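Local coordinates for protein ketol-acid reductoisomerase (NAD(+)) (PDB 4XDY) that catalyses the magnesium-dependent alkyl migration and NADH-dependent reduction that turn (S)-2-acetolactate into (R)-2,3-dihydroxyisovalerate, a step in making branched-chain amino acids, at residues D29-C34 against V132-P137; K106-S111 against I121-D126; G153-K158 against E167-M172; R250-I255 against Y261-V266. One frame throughout, in Å; residues are numbered along the deposited sequence.

Contact 1. Residues D29-C34 against V132-P137; sequences DAQANC and VAPKAP. With NAI (1,4-dihydronicotinamide adenine dinucleotide), chain E; HIO (N-hydroxy-N-isopropyloxamic acid), chain H.
In the Rossmann domain, helix 26-37, which follows the glycine-rich turn, lies against the end of strand 128-134, and Gln31 is the helix residue that reaches Val132 and Pro134. Its CG stands beside the backbone N (chi1 -66°) and the chain runs straight on from there, carrying the amide across the gap to meet the proline at about a right angle. OE1 comes 4.0 Å from Pro134 CG, while NE2 approaches Val132 CG2 at 4.3 Å. These are van der Waals contacts; the amide is oriented by polar partners around it, chiefly Ser111 OG, which is hydrogen-bonded to OE1, with a weak bond from Gln27 to the same oxygen. The Pro134 ring is shared with the cofactor, since its CG also lies 4.1 Å from C5N of the nicotinamide. Beyond the strand, Ala136 O sits 3.4 Å from C4N, the hydride-carrying carbon, and Pro137 CB packs 3.7 Å from C42 of the inhibitor's isopropyl group. Leu238 of the second subunit covers Ala136 and Pro137. The helix after the glycine-rich turn thus backs the carboxyl end of a sheet strand that borders the nicotinamide, as in Rossmann-fold dehydrogenases.

Contact 2. Residues K106-S111 against I121-D126; sequences KALCFS and IVPPED
Ile121 opens the segment by pointing its side chain at the ring of Phe110, the two residues approaching from opposite directions. Its CG1 lies anti to the carbonyl carbon (chi1 -74°), and the chain then extends so that CD1 arrives at the rim of the phenyl group, near the ring plane, 4.1 Å from Phe110 CE2. The methyl thus abuts the ring edge rather than resting on a face. Tyr94 and Ile116 also pack on Ile121, while Phe110 touches Gln90, a residue that binds the cofactor. Val122 turns away and is exposed, as the alternation of an extended chain would predict. Pro123 turns back inward, and its ring crosses the Leu108 side chain at about a right angle. Leu108 CD2 lies 4.0 Å from both Pro123 CB and Pro123 CG, so one methyl rests against the CB-CG side of the proline. Leu108 also shares Tyr94 with Ile121. At Pro124 the ring also touches Tyr94, and the carbonyl oxygen accepts a hydrogen bond from Gln159. On strand 107-110, Leu108 and Phe110 project from one face of the sheet, two residues apart, and match Pro123 and Ile121, likewise two apart but in reversed order. No hydrogen bond joins the segments, so the loop is not an added strand. Between them the contact is purely apolar: the loop offers an isoleucine methyl and a proline ring, the strand a leucine methyl and a phenyl edge.

Contact 3. Residues G153-K158 against E167-M172; sequences GLVAVK and EVALAM
No flat group takes part where Val155 meets Ala169 and Leu170, so there are neither ring faces nor edges to assign: the interface consists of aliphatic carbons. Val155 makes the close contacts from the strand side. With CG1 anti to the backbone N (chi1 172°), that methyl is directed at helix 165-175 and comes 3.6 Å from Ala169 CB, a close fit between two methyls. The same CG1 lies 4.0 Å from Leu170 CD2, which also approaches the root of the valine, 4.1 Å from Val155 CB. Leu170 starts off to one side of the strand; CD1 continues the extended line of its chain (chi2 170°), while the other branch, CD2, turns back alongside the valine, and the two side chains cross at a slant. The small alanine allows a close approach of the backbones, with CA of Val155 and CA of Ala169 only 6.7 Å apart. Ala169 also touches Ile130 and Val132, so it sits over both strand 128-134 and strand 153-157, and Thr173, one turn further along the helix, touches Val155 as well. The opposite face of the strand serves other partners: Leu154 and Ala156 pack on helix 188-203, and Leu154 reaches Met227 of the second subunit. With no hydrogen bond between these segments, cohesion rests on buried apolar surface. The Val155 side chain is about 12 Å from the bound cofactor, so this packing lies away from the active site. Helix 165-175 packing on strand 153-157, on its way to the parallel strand 183-185, is the beta-alpha-beta crossover that recurs in Rossmann-type domains.

Contact 4. Residues R250-I255 against Y261-V266; sequences RMAEVI and YGMWAV. With NAI (1,4-dihydronicotinamide adenine dinucleotide), chain L; HIO (N-hydroxy-N-isopropyloxamic acid), chain I.
Met263 is the bump of this contact, and Met251, Ala252 and Ile255 form the hollow that receives it. From helix 257-270 its chain runs out extended and then bends at the last torsion (chi3 55°), tucking CE into the hollow. There Ala252 CB and Ile255 CD1 each border Met263 CE at 4.1 Å. The sulfur is flanked by Met251, whose doubly bent chain brings its CE 4.0 Å from Met263 SD. Behind the bump, the Trp264 ring backs the methyl: Met263 CE lies 3.5 Å above its plane, offset toward the rim. Ile255 looks two ways. Its CG1 takes the crowded position between backbone N and carbonyl carbon (chi1 67°), sending CD1 to the methionine at about a right angle, while CG2 packs 3.9 Å from C4 of the bound inhibitor. The second subunit closes in around the pair, with Val208 of that subunit on Met251 and Trp295 of that subunit stacked on Tyr261. The two helices belong to the helical C-terminal knotted domain, and their junction here lines an active site shared between subunits.

Contacts 1, 2 and 3 share one sheet. Ser111 OG probably bonds to Val132 O (2.7 Å), joining contact 2 to contact 1, while Ala133 N probably bonds to Leu154 O (2.8 Å), joining contact 1 to contact 3. Cys109 SG also meets Met172 CE at 4.0 Å, linking contacts 2 and 3, whose centres are 13 Å apart. Contact 4 stands apart, with its centre 34 Å from that of contact 1 and nearest atoms about 19 Å away. It serves the dimer's other active site, where the cofactor is held by the Rossmann domain of the second subunit. Each pocket therefore combines one subunit's 132-137 with the other's 250-255.

Contact 1. Residues D29-C34 against V132-P137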
# COMPACT_ATOMS: atom_id res chain seq x y z
N ASP A 29 -8.20 -13.03 17.49
CA ASP A 29 -8.16 -14.17 16.57
C ASP A 29 -6.72 -14.41 16.06
O ASP A 29 -6.12 -15.52 16.23
CB ASP A 29 -9.24 -14.00 15.47
CG ASP A 29 -9.39 -15.19 14.54
OD1 ASP A 29 -8.46 -16.03 14.37
OD2 ASP A 29 -10.43 -15.27 13.86
N ALA A 30 -6.07 -13.35 15.55
CA ALA A 30 -4.69 -13.49 15.08
C ALA A 30 -3.76 -13.92 16.20
O ALA A 30 -2.96 -14.86 16.00
CB ALA A 30 -4.21 -12.16 14.52
N GLN A 31 -3.82 -13.22 17.32
CA GLN A 31 -2.85 -13.44 18.39
C GLN A 31 -3.05 -14.84 19.04
O GLN A 31 -2.08 -15.58 19.27
CB GLN A 31 -2.83 -12.37 19.43
CG GLN A 31 -2.35 -11.05 18.82
CD GLN A 31 -2.04 -9.94 19.82
OE1 GLN A 31 -2.31 -8.75 19.60
NE2 GLN A 31 -1.55 -10.32 20.92
N ALA A 32 -4.27 -15.16 19.33
CA ALA A 32 -4.59 -16.49 19.85
C ALA A 32 -4.09 -17.64 18.99
O ALA A 32 -3.52 -18.62 19.51
CB ALA A 32 -6.09 -16.59 20.17
N ASN A 33 -4.26 -17.55 17.69
CA ASN A 33 -3.84 -18.59 16.82
C ASN A 33 -2.36 -18.64 16.61
O ASN A 33 -1.80 -19.72 16.47
CB ASN A 33 -4.56 -18.50 15.49
CG ASN A 33 -5.98 -19.05 15.58
OD1 ASN A 33 -6.16 -20.28 15.62
ND2 ASN A 33 -7.00 -18.18 15.74
N CYS A 34 -1.67 -17.48 16.64
CA CYS A 34 -0.22 -17.52 16.53
C CYS A 34 0.38 -18.14 17.81
O CYS A 34 1.35 -18.92 17.73
CB CYS A 34 0.37 -16.11 16.24
SG CYS A 34 -0.15 -15.48 14.62
N VAL A 132 1.97 -5.64 24.56
CA VAL A 132 2.56 -6.12 23.33
C VAL A 132 1.74 -5.59 22.14
O VAL A 132 0.62 -6.09 21.88
CB VAL A 132 2.74 -7.64 23.33
CG1 VAL A 132 3.66 -8.04 24.52
CG2 VAL A 132 1.40 -8.42 23.49
N ALA A 133 2.25 -4.55 21.51
CA ALA A 133 1.46 -3.80 20.50
C ALA A 133 1.96 -4.05 19.12
O ALA A 133 3.05 -3.57 18.80
CB ALA A 133 1.51 -2.33 20.81
N PRO A 134 1.20 -4.80 18.25
CA PRO A 134 1.69 -5.07 16.92
C PRO A 134 1.42 -3.84 16.06
O PRO A 134 0.33 -3.31 16.15
CB PRO A 134 0.85 -6.29 16.45
CG PRO A 134 -0.43 -6.14 17.22
CD PRO A 134 -0.15 -5.38 18.46
N LYS A 135 2.35 -3.48 15.17
CA LYS A 135 2.21 -2.38 14.23
C LYS A 135 1.63 -2.99 12.94
O LYS A 135 2.30 -3.12 11.88
CB LYS A 135 3.58 -1.68 14.02
CG LYS A 135 4.21 -1.12 15.27
CD LYS A 135 3.43 0.02 15.92
CE LYS A 135 2.45 -0.35 17.04
NZ LYS A 135 1.62 0.79 17.65
N ALA A 136 0.38 -3.52 13.06
CA ALA A 136 -0.21 -4.28 12.01
C ALA A 136 -1.69 -4.54 12.28
O ALA A 136 -2.09 -4.80 13.42
CB ALA A 136 0.45 -5.62 11.86
N PRO A 137 -2.50 -4.47 11.21
CA PRO A 137 -3.84 -5.03 11.33
C PRO A 137 -3.81 -6.58 11.56
O PRO A 137 -2.99 -7.31 11.01
CB PRO A 137 -4.52 -4.67 10.00
CG PRO A 137 -3.38 -4.59 9.05
CD PRO A 137 -2.18 -4.12 9.83
PA NAI E . -12.57 -5.99 18.03
O1A NAI E . -13.34 -4.70 17.74
O2A NAI E . -12.24 -6.91 16.94
O5B NAI E . -13.31 -6.65 19.30
C5B NAI E . -12.91 -7.97 19.77
C4B NAI E . -14.20 -8.77 20.15
O4B NAI E . -14.74 -8.10 21.28
C3B NAI E . -15.36 -8.83 19.12
O3B NAI E . -15.00 -9.78 18.12
C2B NAI E . -16.54 -9.17 19.99
O2B NAI E . -16.63 -10.60 20.09
C1B NAI E . -16.12 -8.55 21.35
N9A NAI E . -16.95 -7.41 21.68
C8A NAI E . -17.25 -6.38 20.78
N7A NAI E . -18.03 -5.49 21.38
C5A NAI E . -18.26 -5.95 22.63
C6A NAI E . -19.04 -5.50 23.77
N6A NAI E . -19.76 -4.37 23.72
N1A NAI E . -19.01 -6.20 24.94
C2A NAI E . -18.31 -7.35 25.02
N3A NAI E . -17.57 -7.85 24.05
C4A NAI E . -17.52 -7.20 22.83
O3 NAI E . -11.13 -5.52 18.79
PN NAI E . -9.72 -5.24 17.95
O1N NAI E . -9.97 -4.25 16.83
O2N NAI E . -9.18 -6.57 17.63
O5D NAI E . -9.01 -4.41 19.10
C5D NAI E . -8.45 -5.13 20.24
C4D NAI E . -7.29 -4.31 20.92
O4D NAI E . -6.22 -4.39 19.95
C3D NAI E . -7.54 -2.82 21.10
O3D NAI E . -6.87 -2.35 22.27
C2D NAI E . -6.94 -2.14 19.85
O2D NAI E . -6.59 -0.76 19.98
C1D NAI E . -5.74 -3.04 19.62
N1N NAI E . -5.16 -3.12 18.27
C2N NAI E . -5.96 -3.47 17.24
C3N NAI E . -5.47 -3.58 15.99
C7N NAI E . -6.32 -4.06 14.95
O7N NAI E . -7.59 -4.02 14.91
N7N NAI E . -5.69 -4.79 14.06
C4N NAI E . -4.05 -3.34 15.79
C5N NAI E . -3.23 -3.20 16.95
C6N NAI E . -3.83 -3.06 18.16
C1 HIO H . -5.68 0.11 15.12
O11 HIO H . -6.01 0.79 16.13
O12 HIO H . -6.40 -0.70 14.44
C2 HIO H . -4.19 0.27 14.83
O2 HIO H . -3.47 0.75 15.74
N3 HIO H . -3.65 0.05 13.64
O3 HIO H . -2.20 -0.12 13.54
C4 HIO H . -4.41 -0.11 12.44
C41 HIO H . -3.82 0.80 11.36
C42 HIO H . -4.35 -1.60 12.10

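Contact 2. Residues K106-S111 against I121-D126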
# COMPACT_ATOMS: atom_id res chain seq x y z
N LYS A 106 -0.52 -12.24 38.69
CA LYS A 106 -0.96 -12.30 37.28
C LYS A 106 -0.37 -11.08 36.52
O LYS A 106 0.03 -10.05 37.15
CB LYS A 106 -2.49 -12.24 37.20
CG LYS A 106 -3.24 -13.62 37.36
CD LYS A 106 -4.74 -13.40 37.35
CE LYS A 106 -5.56 -14.53 37.98
NZ LYS A 106 -5.40 -15.80 37.24
N ALA A 107 -0.38 -11.19 35.19
CA ALA A 107 -0.02 -10.05 34.33
C ALA A 107 -1.28 -9.64 33.54
O ALA A 107 -2.00 -10.50 33.00
CB ALA A 107 1.08 -10.45 33.38
N LEU A 108 -1.58 -8.36 33.58
CA LEU A 108 -2.61 -7.72 32.71
C LEU A 108 -1.90 -7.14 31.51
O LEU A 108 -1.01 -6.28 31.64
CB LEU A 108 -3.25 -6.63 33.54
CG LEU A 108 -4.56 -6.00 32.98
CD1 LEU A 108 -5.72 -6.99 32.90
CD2 LEU A 108 -4.95 -4.75 33.76
N CYS A 109 -2.34 -7.56 30.33
CA CYS A 109 -1.66 -7.22 29.09
C CYS A 109 -2.69 -6.56 28.13
O CYS A 109 -3.90 -6.81 28.24
CB CYS A 109 -1.07 -8.44 28.49
SG CYS A 109 0.04 -8.30 27.11
N PHE A 110 -2.15 -5.73 27.25
CA PHE A 110 -2.95 -4.93 26.27
C PHE A 110 -2.17 -4.98 24.97
O PHE A 110 -0.93 -5.26 24.96
CB PHE A 110 -3.07 -3.51 26.66
CG PHE A 110 -3.85 -3.29 27.93
CD1 PHE A 110 -3.21 -3.40 29.18
CD2 PHE A 110 -5.19 -3.04 27.89
CE1 PHE A 110 -3.92 -3.18 30.35
CE2 PHE A 110 -5.91 -2.82 29.05
CZ PHE A 110 -5.29 -2.87 30.28
N SER A 111 -2.83 -4.63 23.86
CA SER A 111 -2.11 -4.40 22.62
C SER A 111 -2.21 -2.97 22.12
O SER A 111 -1.76 -2.69 21.02
CB SER A 111 -2.48 -5.36 21.52
OG SER A 111 -1.97 -6.67 21.77
N ILE A 121 -8.37 2.68 32.88
CA ILE A 121 -8.21 1.47 33.70
C ILE A 121 -7.01 1.70 34.64
O ILE A 121 -5.91 2.08 34.17
CB ILE A 121 -7.95 0.27 32.87
CG1 ILE A 121 -9.24 -0.18 32.14
CG2 ILE A 121 -7.43 -0.87 33.77
CD1 ILE A 121 -9.05 -1.19 31.06
N VAL A 122 -7.24 1.52 35.94
CA VAL A 122 -6.19 1.76 36.93
C VAL A 122 -6.02 0.39 37.65
O VAL A 122 -6.82 0.03 38.46
CB VAL A 122 -6.49 2.92 37.92
CG1 VAL A 122 -5.35 3.07 38.96
CG2 VAL A 122 -6.62 4.27 37.20
N PRO A 123 -5.04 -0.42 37.25
CA PRO A 123 -4.89 -1.83 37.69
C PRO A 123 -4.48 -1.86 39.19
O PRO A 123 -4.10 -0.88 39.71
CB PRO A 123 -3.81 -2.41 36.78
CG PRO A 123 -3.74 -1.40 35.66
CD PRO A 123 -3.97 -0.05 36.34
N PRO A 124 -4.78 -2.94 39.87
CA PRO A 124 -4.17 -3.03 41.22
C PRO A 124 -2.62 -2.99 41.19
O PRO A 124 -1.97 -3.43 40.20
CB PRO A 124 -4.70 -4.38 41.75
CG PRO A 124 -5.03 -5.17 40.57
CD PRO A 124 -5.32 -4.22 39.40
N GLU A 125 -2.05 -2.57 42.31
CA GLU A 125 -0.62 -2.43 42.47
C GLU A 125 0.12 -3.77 42.36
O GLU A 125 1.27 -3.81 41.94
CB GLU A 125 -0.29 -1.61 43.71
CG GLU A 125 -0.67 -2.28 45.04
CD GLU A 125 0.39 -3.31 45.52
OE1 GLU A 125 0.02 -4.19 46.34
OE2 GLU A 125 1.54 -3.24 45.03
N ASP A 126 -0.54 -4.88 42.66
CA ASP A 126 0.18 -6.16 42.79
C ASP A 126 0.10 -7.04 41.60
O ASP A 126 0.39 -8.22 41.67
CB ASP A 126 -0.27 -6.88 44.10
CG ASP A 126 -1.76 -7.21 44.10
OD1 ASP A 126 -2.49 -6.93 43.11
OD2 ASP A 126 -2.21 -7.81 45.08

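Contact 3. Residues G153-K158 against E167-M172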
# COMPACT_ATOMS: atom_id res chain seq x y z
N GLY A 153 6.63 -4.92 16.36
CA GLY A 153 5.94 -4.66 17.63
C GLY A 153 6.60 -3.73 18.62
O GLY A 153 7.82 -3.50 18.56
N LEU A 154 5.81 -3.21 19.52
CA LEU A 154 6.24 -2.32 20.59
C LEU A 154 5.90 -3.01 21.90
O LEU A 154 4.75 -3.55 22.08
CB LEU A 154 5.51 -0.96 20.51
CG LEU A 154 6.22 0.09 19.65
CD1 LEU A 154 6.64 -0.30 18.30
CD2 LEU A 154 5.34 1.36 19.57
N VAL A 155 6.87 -3.02 22.83
CA VAL A 155 6.67 -3.68 24.10
C VAL A 155 6.92 -2.71 25.23
O VAL A 155 7.96 -2.05 25.29
CB VAL A 155 7.57 -4.93 24.22
CG1 VAL A 155 7.52 -5.51 25.63
CG2 VAL A 155 7.19 -5.96 23.21
N ALA A 156 5.95 -2.56 26.12
CA ALA A 156 6.02 -1.69 27.24
C ALA A 156 5.67 -2.42 28.56
O ALA A 156 4.91 -3.37 28.56
CB ALA A 156 5.13 -0.51 27.11
N VAL A 157 6.20 -1.88 29.66
CA VAL A 157 5.92 -2.37 31.01
C VAL A 157 5.58 -1.22 31.89
O VAL A 157 6.37 -0.29 32.08
CB VAL A 157 7.13 -3.17 31.60
CG1 VAL A 157 6.75 -3.63 33.00
CG2 VAL A 157 7.50 -4.31 30.72
N LYS A 158 4.40 -1.26 32.48
CA LYS A 158 3.94 -0.17 33.31
C LYS A 158 4.16 -0.56 34.80
O LYS A 158 4.42 0.31 35.59
CB LYS A 158 2.44 0.02 33.12
CG LYS A 158 1.76 1.06 34.04
CD LYS A 158 2.28 2.42 33.58
CE LYS A 158 1.62 3.65 34.14
NZ LYS A 158 2.24 4.71 33.27
N GLU A 167 10.01 -9.94 30.82
CA GLU A 167 10.32 -11.21 30.26
C GLU A 167 9.09 -11.87 29.58
O GLU A 167 9.18 -12.42 28.49
CB GLU A 167 10.86 -12.17 31.36
CG GLU A 167 11.44 -13.39 30.73
CD GLU A 167 12.04 -14.38 31.77
OE1 GLU A 167 11.94 -14.10 32.97
OE2 GLU A 167 12.49 -15.43 31.28
N VAL A 168 7.96 -11.80 30.26
CA VAL A 168 6.68 -12.34 29.77
C VAL A 168 6.24 -11.59 28.50
O VAL A 168 5.95 -12.23 27.50
CB VAL A 168 5.60 -12.25 30.82
CG1 VAL A 168 4.24 -12.60 30.23
CG2 VAL A 168 5.98 -13.18 31.97
N ALA A 169 6.28 -10.28 28.56
CA ALA A 169 5.88 -9.43 27.37
C ALA A 169 6.75 -9.75 26.19
O ALA A 169 6.27 -10.10 25.10
CB ALA A 169 5.85 -7.95 27.75
N LEU A 170 8.09 -9.77 26.37
CA LEU A 170 8.95 -10.04 25.23
C LEU A 170 8.72 -11.45 24.69
O LEU A 170 8.78 -11.70 23.48
CB LEU A 170 10.45 -9.79 25.56
CG LEU A 170 10.84 -8.35 25.84
CD1 LEU A 170 12.25 -8.31 26.39
CD2 LEU A 170 10.83 -7.47 24.59
N ALA A 171 8.51 -12.37 25.63
CA ALA A 171 8.37 -13.78 25.29
C ALA A 171 7.15 -13.93 24.38
O ALA A 171 7.18 -14.65 23.39
CB ALA A 171 8.22 -14.61 26.51
N MET A 172 6.09 -13.22 24.75
CA MET A 172 4.85 -13.25 23.94
C MET A 172 5.13 -12.83 22.49
O MET A 172 4.67 -13.46 21.53
CB MET A 172 3.77 -12.40 24.62
CG MET A 172 3.10 -13.01 25.79
SD MET A 172 2.00 -11.89 26.62
CE MET A 172 0.62 -11.86 25.42

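Contact 4. Residues R250-I255 against Y261-V266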
# COMPACT_ATOMS: atom_id res chain seq x y z
N ARG A 250 13.79 1.95 -4.05
CA ARG A 250 13.33 0.88 -4.94
C ARG A 250 12.18 1.33 -5.81
O ARG A 250 12.13 1.10 -7.00
CB ARG A 250 12.87 -0.31 -4.10
CG ARG A 250 12.32 -1.53 -4.85
CD ARG A 250 13.31 -1.99 -5.88
NE ARG A 250 12.89 -3.11 -6.69
CZ ARG A 250 13.36 -3.36 -7.92
NH1 ARG A 250 14.29 -2.59 -8.54
NH2 ARG A 250 12.88 -4.38 -8.54
N MET A 251 11.21 1.96 -5.17
CA MET A 251 10.06 2.42 -5.92
C MET A 251 10.43 3.40 -7.01
O MET A 251 9.98 3.28 -8.16
CB MET A 251 9.03 2.95 -4.92
CG MET A 251 7.67 3.31 -5.56
SD MET A 251 7.53 5.01 -6.11
CE MET A 251 7.14 5.80 -4.55
N ALA A 252 11.27 4.41 -6.68
CA ALA A 252 11.70 5.39 -7.63
C ALA A 252 12.48 4.76 -8.81
O ALA A 252 12.49 5.33 -9.90
CB ALA A 252 12.59 6.43 -6.94
N GLU A 253 13.16 3.67 -8.57
CA GLU A 253 13.92 2.95 -9.62
C GLU A 253 12.98 2.28 -10.63
O GLU A 253 13.25 2.24 -11.82
CB GLU A 253 14.72 1.75 -8.99
CG GLU A 253 16.04 2.13 -8.40
CD GLU A 253 16.70 0.96 -7.65
OE1 GLU A 253 16.21 -0.21 -7.64
OE2 GLU A 253 17.68 1.29 -6.97
N VAL A 254 11.85 1.80 -10.14
CA VAL A 254 10.91 0.99 -10.96
C VAL A 254 9.92 1.88 -11.75
O VAL A 254 9.70 1.66 -12.94
CB VAL A 254 10.18 -0.07 -10.11
CG1 VAL A 254 9.09 -0.74 -10.91
CG2 VAL A 254 11.19 -1.06 -9.48
N ILE A 255 9.39 2.92 -11.12
CA ILE A 255 8.51 3.88 -11.83
C ILE A 255 9.29 4.51 -12.97
O ILE A 255 10.51 4.51 -12.97
CB ILE A 255 7.89 4.93 -10.91
CG1 ILE A 255 8.96 5.90 -10.33
CG2 ILE A 255 7.17 4.25 -9.74
CD1 ILE A 255 8.36 6.86 -9.35
N TYR A 261 10.20 12.29 -11.74
CA TYR A 261 10.18 13.75 -11.88
C TYR A 261 8.92 14.30 -11.31
O TYR A 261 8.93 15.23 -10.49
CB TYR A 261 10.35 14.18 -13.31
CG TYR A 261 10.25 15.69 -13.47
CD1 TYR A 261 11.27 16.57 -12.99
CD2 TYR A 261 9.21 16.23 -14.17
CE1 TYR A 261 11.12 17.94 -13.15
CE2 TYR A 261 9.08 17.59 -14.32
CZ TYR A 261 10.07 18.45 -13.83
OH TYR A 261 9.90 19.84 -14.02
N GLY A 262 7.77 13.77 -11.70
CA GLY A 262 6.49 14.25 -11.18
C GLY A 262 6.42 14.14 -9.69
O GLY A 262 5.88 15.03 -9.02
N MET A 263 6.83 13.02 -9.15
CA MET A 263 6.82 12.79 -7.72
C MET A 263 7.50 13.96 -6.93
O MET A 263 6.92 14.51 -5.99
CB MET A 263 7.49 11.47 -7.42
CG MET A 263 7.70 11.15 -5.95
SD MET A 263 8.26 9.50 -5.49
CE MET A 263 9.74 9.37 -6.48
N TRP A 264 8.73 14.29 -7.36
CA TRP A 264 9.51 15.36 -6.72
C TRP A 264 9.07 16.74 -7.10
O TRP A 264 9.09 17.68 -6.24
CB TRP A 264 11.02 15.10 -6.92
CG TRP A 264 11.51 13.82 -6.34
CD1 TRP A 264 12.21 12.87 -7.00
CD2 TRP A 264 11.33 13.33 -5.01
NE1 TRP A 264 12.49 11.83 -6.19
CE2 TRP A 264 11.96 12.07 -4.97
CE3 TRP A 264 10.66 13.79 -3.90
CZ2 TRP A 264 11.97 11.24 -3.85
CZ3 TRP A 264 10.68 12.95 -2.73
CH2 TRP A 264 11.33 11.69 -2.74
N ALA A 265 8.63 16.93 -8.35
CA ALA A 265 8.16 18.28 -8.75
C ALA A 265 6.84 18.67 -8.17
O ALA A 265 6.63 19.79 -7.82
CB ALA A 265 8.19 18.40 -10.25
N VAL A 266 5.88 17.72 -8.11
CA VAL A 266 4.52 18.02 -7.79
C VAL A 266 4.04 17.49 -6.42
O VAL A 266 3.15 18.09 -5.79
CB VAL A 266 3.61 17.51 -8.95
CG1 VAL A 266 2.16 17.80 -8.65
CG2 VAL A 266 4.03 18.11 -10.28
PA NAI L . 12.99 2.49 -18.49
O1A NAI L . 13.40 3.83 -17.82
O2A NAI L . 13.14 1.24 -17.71
O5B NAI L . 13.84 2.38 -19.84
C5B NAI L . 13.82 1.19 -20.66
C4B NAI L . 15.22 0.90 -21.16
O4B NAI L . 15.54 1.99 -22.05
C3B NAI L . 16.34 0.95 -20.11
O3B NAI L . 16.46 -0.25 -19.37
C2B NAI L . 17.57 1.16 -21.05
O2B NAI L . 18.15 -0.06 -21.51
C1B NAI L . 16.95 1.98 -22.17
N9A NAI L . 17.42 3.40 -22.13
C8A NAI L . 17.47 4.22 -21.06
N7A NAI L . 17.93 5.46 -21.42
C5A NAI L . 18.21 5.39 -22.75
C6A NAI L . 18.76 6.30 -23.74
N6A NAI L . 19.12 7.54 -23.35
N1A NAI L . 18.88 5.90 -25.03
C2A NAI L . 18.57 4.64 -25.37
N3A NAI L . 18.04 3.72 -24.51
C4A NAI L . 17.87 4.06 -23.21
O3 NAI L . 11.53 2.78 -19.12
PN NAI L . 10.13 2.42 -18.32
O1N NAI L . 9.95 0.91 -18.39
O2N NAI L . 10.11 3.03 -16.95
O5D NAI L . 9.13 3.21 -19.23
C5D NAI L . 8.73 2.80 -20.57
C4D NAI L . 7.38 3.33 -20.97
O4D NAI L . 6.39 2.70 -20.08
C3D NAI L . 7.22 4.79 -20.80
O3D NAI L . 6.36 5.31 -21.85
C2D NAI L . 6.50 4.94 -19.44
O2D NAI L . 5.75 6.12 -19.20
C1D NAI L . 5.54 3.73 -19.53
N1N NAI L . 5.13 3.20 -18.22
C2N NAI L . 5.99 2.79 -17.29
C3N NAI L . 5.64 2.26 -16.06
C7N NAI L . 6.62 1.77 -15.17
O7N NAI L . 7.84 2.16 -15.08
N7N NAI L . 6.31 0.66 -14.56
C4N NAI L . 4.19 2.00 -15.84
C5N NAI L . 3.35 2.17 -16.97
C6N NAI L . 3.78 2.78 -18.12
C1 HIO I . 4.87 5.57 -14.33
O11 HIO I . 4.96 6.48 -15.13
O12 HIO I . 5.77 4.86 -13.90
C2 HIO I . 3.44 5.18 -14.02
O2 HIO I . 2.55 5.51 -14.85
N3 HIO I . 3.06 4.48 -12.99
O3 HIO I . 1.69 3.89 -13.15
C4 HIO I . 3.85 4.22 -11.80
C41 HIO I . 3.17 4.66 -10.49
C42 HIO I . 4.10 2.72 -11.85